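PDB 1R5B: eukaryotic peptide chain release factor GTP-binding subunit from Schizosaccharomyces pombe, which belongs to the translational GTP-binding proteins related to elongation factor Tu, joining a P-loop-type G domain to beta-rich domains. Local coordinates for residues S262-E267 against S328-D333; I275-S280 against K292-S297; I288-I293 against Q334-V339; S302-M307 against Y350-T355. One frame throughout, in Å; residues are numbered along the deposited sequence.

Contact 1. Residues S262-E267 against S328-D333; sequences SMTHLE and SSICGD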
# COMPACT_ATOMS: atom_id res chain seq x y z
N SER A 262 3.06 6.67 -2.92
CA SER A 262 2.31 6.97 -1.69
C SER A 262 0.78 6.84 -1.85
O SER A 262 0.04 7.01 -0.89
CB SER A 262 2.66 8.38 -1.21
OG SER A 262 2.42 9.33 -2.23
N MET A 263 0.34 6.56 -3.08
CA MET A 263 -1.04 6.18 -3.42
C MET A 263 -1.63 5.23 -2.40
O MET A 263 -1.06 4.22 -2.06
CB MET A 263 -1.03 5.36 -4.71
CG MET A 263 -1.70 5.95 -5.81
SD MET A 263 -1.73 4.84 -7.17
CE MET A 263 -3.50 4.83 -7.32
N THR A 264 -2.84 5.50 -2.04
CA THR A 264 -3.49 4.78 -0.98
C THR A 264 -4.55 3.79 -1.53
O THR A 264 -4.76 2.72 -0.97
CB THR A 264 -4.05 5.84 -0.06
OG1 THR A 264 -3.75 5.50 1.28
CG2 THR A 264 -5.50 5.96 -0.15
N HIS A 265 -5.17 4.13 -2.65
CA HIS A 265 -6.20 3.28 -3.22
C HIS A 265 -5.59 2.18 -4.08
O HIS A 265 -5.33 2.39 -5.25
CB HIS A 265 -7.15 4.13 -4.05
CG HIS A 265 -8.44 3.47 -4.40
ND1 HIS A 265 -8.52 2.38 -5.24
CD2 HIS A 265 -9.71 3.76 -4.04
CE1 HIS A 265 -9.79 2.04 -5.38
NE2 HIS A 265 -10.53 2.86 -4.66
N LEU A 266 -5.31 1.02 -3.48
CA LEU A 266 -4.89 -0.18 -4.20
C LEU A 266 -6.04 -1.21 -4.17
O LEU A 266 -6.45 -1.66 -3.10
CB LEU A 266 -3.63 -0.78 -3.56
CG LEU A 266 -2.41 0.13 -3.32
CD1 LEU A 266 -1.25 -0.66 -2.81
CD2 LEU A 266 -2.00 0.82 -4.54
N GLU A 267 -6.55 -1.58 -5.34
CA GLU A 267 -7.79 -2.36 -5.42
C GLU A 267 -7.82 -3.65 -4.62
O GLU A 267 -8.81 -3.92 -3.98
CB GLU A 267 -8.15 -2.71 -6.85
CG GLU A 267 -8.42 -1.52 -7.76
CD GLU A 267 -9.59 -0.64 -7.31
OE1 GLU A 267 -10.46 -1.10 -6.54
OE2 GLU A 267 -9.61 0.52 -7.76
N SER A 328 -17.71 7.24 4.12
CA SER A 328 -16.90 6.03 3.98
C SER A 328 -15.40 6.30 3.98
O SER A 328 -14.96 7.42 3.79
CB SER A 328 -17.29 5.26 2.70
OG SER A 328 -16.70 5.85 1.54
N SER A 329 -14.62 5.24 4.18
CA SER A 329 -13.16 5.33 4.19
C SER A 329 -12.54 4.03 3.72
O SER A 329 -13.18 3.00 3.75
CB SER A 329 -12.65 5.64 5.59
OG SER A 329 -12.89 6.99 5.92
N ILE A 330 -11.29 4.09 3.30
CA ILE A 330 -10.58 2.91 2.80
C ILE A 330 -9.24 2.75 3.48
O ILE A 330 -8.80 3.64 4.22
CB ILE A 330 -10.39 3.03 1.27
CG1 ILE A 330 -9.54 4.26 0.91
CG2 ILE A 330 -11.75 3.14 0.57
CD1 ILE A 330 -8.76 4.08 -0.37
N CYS A 331 -8.59 1.62 3.23
CA CYS A 331 -7.22 1.39 3.65
C CYS A 331 -6.36 2.64 3.39
O CYS A 331 -6.43 3.25 2.31
CB CYS A 331 -6.63 0.20 2.90
SG CYS A 331 -6.93 0.26 1.10
N GLY A 332 -5.56 2.99 4.39
CA GLY A 332 -4.63 4.10 4.30
C GLY A 332 -5.19 5.38 4.91
O GLY A 332 -4.49 6.37 5.04
N ASP A 333 -6.46 5.35 5.29
CA ASP A 333 -7.08 6.49 5.95
C ASP A 333 -6.93 6.35 7.46
O ASP A 333 -7.02 5.25 8.00
CB ASP A 333 -8.57 6.57 5.62
CG ASP A 333 -8.83 6.91 4.17
OD1 ASP A 333 -7.89 7.26 3.44
OD2 ASP A 333 -9.97 6.85 3.68
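Thr264 and Gly332 bring the two backbones to 5.4 Å between their CA atoms, where the loop after helix 256-262 meets a type II beta turn running from Ile330 to Asp333. The hydroxyl of Thr264 lies over the turn, its OG1 3.4 Å from Gly332 CA, while the methyl CG2 leans 3.8 Å from CD1 of Ile330. Gly332 takes the third position of the turn with a positive phi (97°), a conformation glycine adopts readily, and it lets the Thr264 hydroxyl come close to its CA. Ile330 supplies the apolar part of the contact. Its CG1 stands between the backbone N and the carbonyl carbon (chi1 62°), which carries CD1 across to the loop, where it touches both the Thr264 methyl and the side chain of His265, lying 4.0 Å from His265 CB. The sulfur of Cys331 comes 3.9 Å from Thr264 O. Asp333 closes the turn twice: its N-H bonds to Ile330 O, and its OD2 accepts the Ile330 N-H at 3.1 Å, nearly straight (171°), approached from above the carboxylate plane. Alongside, helix 267-270 packs on Cys331 and His265, and the His265 ring meets that of His183. The arrangement is small surface packing between the end of the G domain and a turn at the rim of the next domain, in the domain order of the elongation factor Tu family, a G domain followed by a beta barrel.

Contact 2. Residues I275-S280 against K292-S297; sequences IMPIAS and KIEAGS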
# COMPACT_ATOMS: atom_id res chain seq x y z
N ILE A 275 -9.72 -4.23 8.04
CA ILE A 275 -8.81 -4.38 9.17
C ILE A 275 -8.38 -3.00 9.65
O ILE A 275 -7.87 -2.22 8.86
CB ILE A 275 -7.57 -5.17 8.76
CG1 ILE A 275 -7.96 -6.56 8.23
CG2 ILE A 275 -6.60 -5.26 9.96
CD1 ILE A 275 -6.81 -7.36 7.65
N MET A 276 -8.58 -2.69 10.93
CA MET A 276 -8.16 -1.42 11.53
C MET A 276 -7.77 -1.66 12.98
O MET A 276 -8.64 -1.78 13.83
CB MET A 276 -9.27 -0.35 11.49
CG MET A 276 -8.81 1.00 12.07
SD MET A 276 -10.07 2.18 12.54
CE MET A 276 -10.39 1.71 14.06
N PRO A 277 -6.47 -1.72 13.27
CA PRO A 277 -6.00 -1.72 14.65
C PRO A 277 -6.44 -0.47 15.39
O PRO A 277 -6.43 0.62 14.81
CB PRO A 277 -4.47 -1.75 14.50
CG PRO A 277 -4.22 -2.27 13.12
CD PRO A 277 -5.37 -1.81 12.30
N ILE A 278 -6.84 -0.61 16.65
CA ILE A 278 -7.36 0.50 17.44
C ILE A 278 -6.21 1.21 18.10
O ILE A 278 -5.54 0.64 18.94
CB ILE A 278 -8.35 -0.02 18.50
CG1 ILE A 278 -9.55 -0.68 17.81
CG2 ILE A 278 -8.78 1.11 19.42
CD1 ILE A 278 -10.50 -1.40 18.76
N ALA A 279 -5.94 2.45 17.70
CA ALA A 279 -4.90 3.26 18.32
C ALA A 279 -5.40 4.00 19.56
O ALA A 279 -4.64 4.20 20.49
CB ALA A 279 -4.33 4.24 17.32
N SER A 280 -6.66 4.42 19.58
CA SER A 280 -7.19 5.12 20.74
C SER A 280 -8.61 4.74 21.07
O SER A 280 -9.32 4.15 20.26
CB SER A 280 -7.14 6.63 20.53
OG SER A 280 -5.82 7.02 20.22
N LYS A 292 -5.80 3.57 11.95
CA LYS A 292 -5.51 3.64 10.51
C LYS A 292 -6.01 2.35 9.89
O LYS A 292 -5.64 1.27 10.33
CB LYS A 292 -3.99 3.78 10.28
CG LYS A 292 -3.54 4.07 8.81
CD LYS A 292 -2.09 3.58 8.56
CE LYS A 292 -1.49 4.11 7.25
NZ LYS A 292 -0.23 3.41 6.75
N ILE A 293 -6.85 2.46 8.87
CA ILE A 293 -7.36 1.28 8.18
C ILE A 293 -6.21 0.62 7.41
O ILE A 293 -5.57 1.25 6.59
CB ILE A 293 -8.50 1.66 7.24
CG1 ILE A 293 -9.60 2.36 8.04
CG2 ILE A 293 -9.05 0.41 6.58
CD1 ILE A 293 -10.72 2.93 7.18
N GLU A 294 -5.93 -0.64 7.73
CA GLU A 294 -4.84 -1.38 7.07
C GLU A 294 -5.30 -2.13 5.83
O GLU A 294 -4.51 -2.35 4.91
CB GLU A 294 -4.18 -2.35 8.04
CG GLU A 294 -3.50 -1.66 9.20
CD GLU A 294 -2.39 -0.71 8.78
OE1 GLU A 294 -1.73 -0.92 7.73
OE2 GLU A 294 -2.16 0.24 9.54
N ALA A 295 -6.57 -2.49 5.80
CA ALA A 295 -7.12 -3.18 4.67
C ALA A 295 -8.60 -2.91 4.60
O ALA A 295 -9.25 -2.69 5.61
CB ALA A 295 -6.88 -4.70 4.82
N GLY A 296 -9.13 -2.97 3.39
CA GLY A 296 -10.56 -3.00 3.14
C GLY A 296 -11.19 -1.64 3.23
O GLY A 296 -10.51 -0.62 3.09
N SER A 297 -12.49 -1.61 3.45
CA SER A 297 -13.22 -0.34 3.53
C SER A 297 -14.34 -0.41 4.56
O SER A 297 -14.71 -1.48 5.02
CB SER A 297 -13.79 0.01 2.16
OG SER A 297 -14.88 -0.84 1.87
O HOH W 1 -4.10 1.66 13.65
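The flat groups here are peptide units, and the carbonyl of Ile275 meets two N-H groups: Glu294 N lies 2.7 Å from Ile275 O, tilted 20° from the carbonyl plane, and Ala295 N adds a weak bond to the same oxygen. In return, Ile275 N reaches Ala295 O at 2.9 Å from above that carbonyl's plane. Glu294 and Ala295 together face Ile275, a classic beta bulge. Beside it, the small methyl of Ala295 leaves room for the branched Ile275, with CB of Ala295 3.9 Å from Ile275 CD1. Met276, its CG anti to the backbone N, lays that CG 3.6 Å from Lys292 O. Pro277 crosses Glu294 at about a right angle, its ring atom CD 3.6 Å from Glu294 CG; chi1 of -64° sets that CG anti to the carbonyl carbon and brings it to the proline ring. One water joins the strands further on, 2.8 Å from Pro277 O, to which it donates, and accepting from Lys292 N. Around this, strand 351-353 bonds to Met276 through Leu352, Val335 and Leu337 of strand 334-340 pack on the Met276 side chain, and Met445 of helix 443-446 touches Ile275, Pro277 and Glu294.

Contact 3. Residues I288-I293 against Q334-V339; sequences ILEGKI and QVRLRV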
# COMPACT_ATOMS: atom_id res chain seq x y z
N ILE A 288 -15.59 6.10 20.99
CA ILE A 288 -14.85 6.43 19.78
C ILE A 288 -13.62 5.54 19.67
O ILE A 288 -12.87 5.40 20.64
CB ILE A 288 -14.42 7.92 19.78
CG1 ILE A 288 -15.62 8.85 19.91
CG2 ILE A 288 -13.63 8.24 18.51
CD1 ILE A 288 -16.66 8.71 18.81
N LEU A 289 -13.39 4.96 18.49
CA LEU A 289 -12.22 4.13 18.24
C LEU A 289 -11.45 4.72 17.07
O LEU A 289 -11.95 4.78 15.95
CB LEU A 289 -12.64 2.70 17.94
CG LEU A 289 -13.47 2.01 19.03
CD1 LEU A 289 -13.88 0.63 18.59
CD2 LEU A 289 -12.71 1.95 20.34
N GLU A 290 -10.23 5.18 17.35
CA GLU A 290 -9.37 5.80 16.34
C GLU A 290 -8.32 4.81 15.87
O GLU A 290 -7.86 3.99 16.64
CB GLU A 290 -8.72 7.09 16.89
CG GLU A 290 -7.20 7.08 17.05
CD GLU A 290 -6.45 7.75 15.90
OE1 GLU A 290 -5.97 8.91 16.12
OE2 GLU A 290 -6.33 7.15 14.80
N GLY A 291 -7.97 4.91 14.59
CA GLY A 291 -6.94 4.06 14.01
C GLY A 291 -6.77 4.28 12.52
O GLY A 291 -7.48 5.07 11.91
N LYS A 292 -5.80 3.57 11.95
CA LYS A 292 -5.51 3.64 10.51
C LYS A 292 -6.01 2.35 9.89
O LYS A 292 -5.64 1.27 10.33
CB LYS A 292 -3.99 3.78 10.28
CG LYS A 292 -3.54 4.07 8.81
CD LYS A 292 -2.09 3.58 8.56
CE LYS A 292 -1.49 4.11 7.25
NZ LYS A 292 -0.23 3.41 6.75
N ILE A 293 -6.85 2.46 8.87
CA ILE A 293 -7.36 1.28 8.18
C ILE A 293 -6.21 0.62 7.41
O ILE A 293 -5.57 1.25 6.59
CB ILE A 293 -8.50 1.66 7.24
CG1 ILE A 293 -9.60 2.36 8.04
CG2 ILE A 293 -9.05 0.41 6.58
CD1 ILE A 293 -10.72 2.93 7.18
N GLN A 334 -6.70 7.49 8.11
CA GLN A 334 -6.77 7.60 9.56
C GLN A 334 -8.15 8.09 9.91
O GLN A 334 -8.55 9.18 9.51
CB GLN A 334 -5.70 8.55 10.11
CG GLN A 334 -4.84 7.94 11.25
CD GLN A 334 -3.44 7.52 10.79
OE1 GLN A 334 -2.95 7.99 9.76
NE2 GLN A 334 -2.79 6.66 11.56
N VAL A 335 -8.89 7.27 10.64
CA VAL A 335 -10.29 7.56 10.94
C VAL A 335 -10.58 7.54 12.43
O VAL A 335 -9.80 7.00 13.22
CB VAL A 335 -11.22 6.56 10.24
CG1 VAL A 335 -11.14 6.74 8.73
CG2 VAL A 335 -10.90 5.11 10.65
N ARG A 336 -11.71 8.14 12.78
CA ARG A 336 -12.25 8.12 14.14
C ARG A 336 -13.70 7.66 14.02
O ARG A 336 -14.52 8.31 13.36
CB ARG A 336 -12.17 9.51 14.76
CG ARG A 336 -10.75 9.96 15.02
CD ARG A 336 -10.43 11.36 14.50
NE ARG A 336 -9.00 11.67 14.58
CZ ARG A 336 -8.48 12.81 15.05
NH1 ARG A 336 -9.26 13.79 15.48
NH2 ARG A 336 -7.16 12.97 15.07
N LEU A 337 -14.00 6.53 14.66
CA LEU A 337 -15.26 5.84 14.47
C LEU A 337 -16.07 5.85 15.75
O LEU A 337 -15.64 5.30 16.76
CB LEU A 337 -14.98 4.40 14.10
CG LEU A 337 -14.00 4.13 12.94
CD1 LEU A 337 -13.95 2.65 12.69
CD2 LEU A 337 -14.40 4.88 11.67
N ARG A 338 -17.24 6.48 15.73
CA ARG A 338 -18.19 6.25 16.81
C ARG A 338 -18.79 4.87 16.63
O ARG A 338 -19.13 4.48 15.52
CB ARG A 338 -19.29 7.31 16.86
CG ARG A 338 -20.24 7.10 18.05
CD ARG A 338 -21.21 8.23 18.31
NE ARG A 338 -20.53 9.46 18.69
CZ ARG A 338 -20.21 10.44 17.86
NH1 ARG A 338 -20.48 10.37 16.56
NH2 ARG A 338 -19.59 11.52 18.32
N VAL A 339 -18.91 4.13 17.73
CA VAL A 339 -19.44 2.77 17.70
C VAL A 339 -20.54 2.58 18.74
O VAL A 339 -20.60 3.30 19.73
CB VAL A 339 -18.34 1.70 17.90
CG1 VAL A 339 -17.30 1.81 16.80
CG2 VAL A 339 -17.67 1.82 19.27
O HOH W 2 -3.47 5.92 14.25
O HOH W 3 -5.19 10.33 14.08
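Glu290 and Arg336 face each other as a non-hydrogen-bonded pair, and the glutamate is the side chain to trace. Its CB lies 4.0 Å from Arg336 CG, aliphatic part on aliphatic part. With chi1 at 114°, away from a staggered value, and a further bend at chi2, the carboxylate lies between Gln334 and Arg336, neighbours on this face of the opposite strand. OE1 accepts a hydrogen bond from a water 2.6 Å away, which in turn accepts a weak bond from Arg336 NH2; the direct gap from OE1 to NH2, 4.4 Å, is too long for a salt bridge, and Arg336 makes one with Asp323 instead. OE2 comes near CG of Gln334. A second water, 3.2 Å from Glu290 OE2, donates to it and accepts from the Gln334 amide nitrogen, bridging the gap between the two groups. The carboxylate and amide planes stand 79° apart. Gln334 NE2 also rests 3.4 Å from Lys292 CB. These strands are antiparallel neighbours (159°) in the beta barrel that follows the G domain, paired by two-way backbone bonds at Leu289 with Leu337 and at Gly291 with Val335, where Val335 N is 2.9 Å from Gly291 O. Further along the face of Glu290, Ile288 puts CD1 3.7 Å above the Arg338 guanidinium plane, toward its rim, while Arg338 NH1 bonds to Tyr319 OH. On the other face the chains are apolar, suited to the barrel interior: the Leu289 and Val339 side chains cross at about a right angle, Leu289 CD1 4.0 Å from Val339 CG2, and Val335 CG2 touches CG1 of Ile293.

Contact 4. Residues S302-M307 against Y350-T355; sequences SNVLVM and YVLTST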
# COMPACT_ATOMS: atom_id res chain seq x y z
N SER A 302 -22.20 0.29 9.41
CA SER A 302 -21.72 -1.05 9.14
C SER A 302 -21.35 -1.73 10.44
O SER A 302 -20.82 -1.10 11.35
CB SER A 302 -20.48 -0.99 8.25
OG SER A 302 -20.75 -0.23 7.09
N ASN A 303 -21.64 -3.03 10.53
CA ASN A 303 -21.19 -3.82 11.66
C ASN A 303 -19.73 -4.15 11.47
O ASN A 303 -19.26 -4.28 10.35
CB ASN A 303 -22.01 -5.10 11.78
CG ASN A 303 -23.40 -4.86 12.34
OD1 ASN A 303 -23.72 -3.77 12.80
ND2 ASN A 303 -24.23 -5.88 12.30
N VAL A 304 -19.00 -4.27 12.58
CA VAL A 304 -17.62 -4.70 12.57
C VAL A 304 -17.40 -5.64 13.73
O VAL A 304 -18.16 -5.66 14.67
CB VAL A 304 -16.63 -3.51 12.67
CG1 VAL A 304 -16.92 -2.47 11.59
CG2 VAL A 304 -16.67 -2.87 14.05
N LEU A 305 -16.34 -6.43 13.65
CA LEU A 305 -15.99 -7.40 14.68
C LEU A 305 -14.77 -6.90 15.40
O LEU A 305 -13.85 -6.41 14.78
CB LEU A 305 -15.71 -8.76 14.05
CG LEU A 305 -15.49 -9.91 15.01
CD1 LEU A 305 -16.76 -10.22 15.80
CD2 LEU A 305 -15.01 -11.13 14.26
N VAL A 306 -14.76 -6.99 16.73
CA VAL A 306 -13.55 -6.73 17.47
C VAL A 306 -12.90 -8.07 17.74
O VAL A 306 -13.44 -8.89 18.48
CB VAL A 306 -13.81 -6.04 18.83
CG1 VAL A 306 -12.48 -5.64 19.46
CG2 VAL A 306 -14.72 -4.83 18.67
N MET A 307 -11.75 -8.31 17.11
CA MET A 307 -10.89 -9.44 17.50
C MET A 307 -9.85 -8.95 18.53
O MET A 307 -9.49 -7.78 18.52
CB MET A 307 -10.21 -10.04 16.26
CG MET A 307 -11.16 -10.85 15.38
SD MET A 307 -12.20 -11.98 16.27
CE MET A 307 -11.14 -13.28 16.42
N TYR A 350 -6.50 -4.23 20.03
CA TYR A 350 -7.55 -5.03 19.43
C TYR A 350 -7.85 -4.44 18.07
O TYR A 350 -7.47 -3.31 17.79
CB TYR A 350 -8.81 -5.03 20.31
CG TYR A 350 -8.70 -5.85 21.59
CD1 TYR A 350 -9.81 -6.00 22.42
CD2 TYR A 350 -7.51 -6.49 21.97
CE1 TYR A 350 -9.75 -6.75 23.59
CE2 TYR A 350 -7.44 -7.25 23.14
CZ TYR A 350 -8.57 -7.37 23.95
OH TYR A 350 -8.54 -8.11 25.11
N VAL A 351 -8.52 -5.19 17.23
CA VAL A 351 -8.61 -4.81 15.83
C VAL A 351 -10.04 -4.89 15.34
O VAL A 351 -10.69 -5.92 15.50
CB VAL A 351 -7.70 -5.70 14.97
CG1 VAL A 351 -7.86 -5.36 13.49
CG2 VAL A 351 -6.25 -5.55 15.39
N LEU A 352 -10.52 -3.79 14.76
CA LEU A 352 -11.82 -3.81 14.11
C LEU A 352 -11.63 -4.53 12.81
O LEU A 352 -10.63 -4.35 12.13
CB LEU A 352 -12.34 -2.39 13.87
CG LEU A 352 -12.42 -1.52 15.12
CD1 LEU A 352 -13.10 -0.21 14.78
CD2 LEU A 352 -13.16 -2.22 16.26
N THR A 353 -12.59 -5.37 12.47
CA THR A 353 -12.48 -6.15 11.26
C THR A 353 -13.82 -6.63 10.73
O THR A 353 -14.88 -6.43 11.34
CB THR A 353 -11.51 -7.31 11.49
OG1 THR A 353 -11.23 -7.95 10.24
CG2 THR A 353 -12.14 -8.40 12.33
N SER A 354 -13.76 -7.23 9.55
CA SER A 354 -14.91 -7.82 8.89
C SER A 354 -15.52 -8.92 9.73
O SER A 354 -14.81 -9.74 10.29
CB SER A 354 -14.45 -8.43 7.57
OG SER A 354 -15.53 -9.02 6.87
N THR A 355 -16.85 -8.97 9.78
CA THR A 355 -17.54 -10.07 10.43
C THR A 355 -17.49 -11.35 9.60
O THR A 355 -17.56 -12.43 10.17
CB THR A 355 -19.00 -9.73 10.73
OG1 THR A 355 -19.68 -9.42 9.51
CG2 THR A 355 -19.11 -8.48 11.58
O HOH W 4 -18.14 -6.34 8.32
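Backbone hydrogen bonds come first: Leu305 and Thr353 form one hydrogen-bonded pair, Met307 and Val351 the next. Leu305 N is 2.7 Å from Thr353 O in a nearly straight bond, whereas the return bond, 2.8 Å from Thr353 N to Leu305 O, is bent (136° at the hydrogen). The bonds of Met307 with Val351 are longer, and Val351 N is 3.1 Å from Met307 O. Between the two pairs a CA-H group adds to the set, with Leu352 CA 3.4 Å from Leu305 O. Strands 302-307 and 351-353 thus run antiparallel, twisted to 142°, in the curled antiparallel sheet of the beta-barrel domain after the G domain. Apolar contacts gather on the face of Val306 and Leu352, where both side chains point the same way. Leu352 CD2 lies 3.9 Å from Val306 CG2 and also touches the CG2 methyl of Val304. The other Val306 methyl, CG1, anti to the backbone N (chi1 -172°), reaches 3.8 Å to Tyr350 CB; beta-branched valines suit such extended strands. On the reverse face Met307 CG meets Thr353 CG2 at 4.0 Å, and Cys435 of strand 433-435 packs there on Met307 and Val351. Polar groups are few: Thr353 OG1 bonds to Phe274 O and Val359 N outside the pair, and a water joins Asn303 O to Thr355 N, beside which Thr355 CG2 rests on the backbone at Leu305 N.

How the contacts relate
Contacts 2, 3 and 4 lie in the antiparallel barrel sheet, with centres 8 to 12 Å apart, and contact 1 joins its rim to the end of the G domain. Strand 275-283, in contact 2, lies between strands 287-292 and 351-353 of contacts 3 and 4, so contact 2 touches both. Side chains of contacts 3 and 4 meet inside, Leu337 and Leu289 packing on Leu352. Contact 1 reaches contacts 2 and 3 through Ile293, whose backbone meets Gly332 and Asp333, but stays about 8 Å from contact 4 at the nearest atoms. The segments of contact 1 alternate in sequence with those of contacts 3 and 4, so distant parts of the chain are brought together in one sheet.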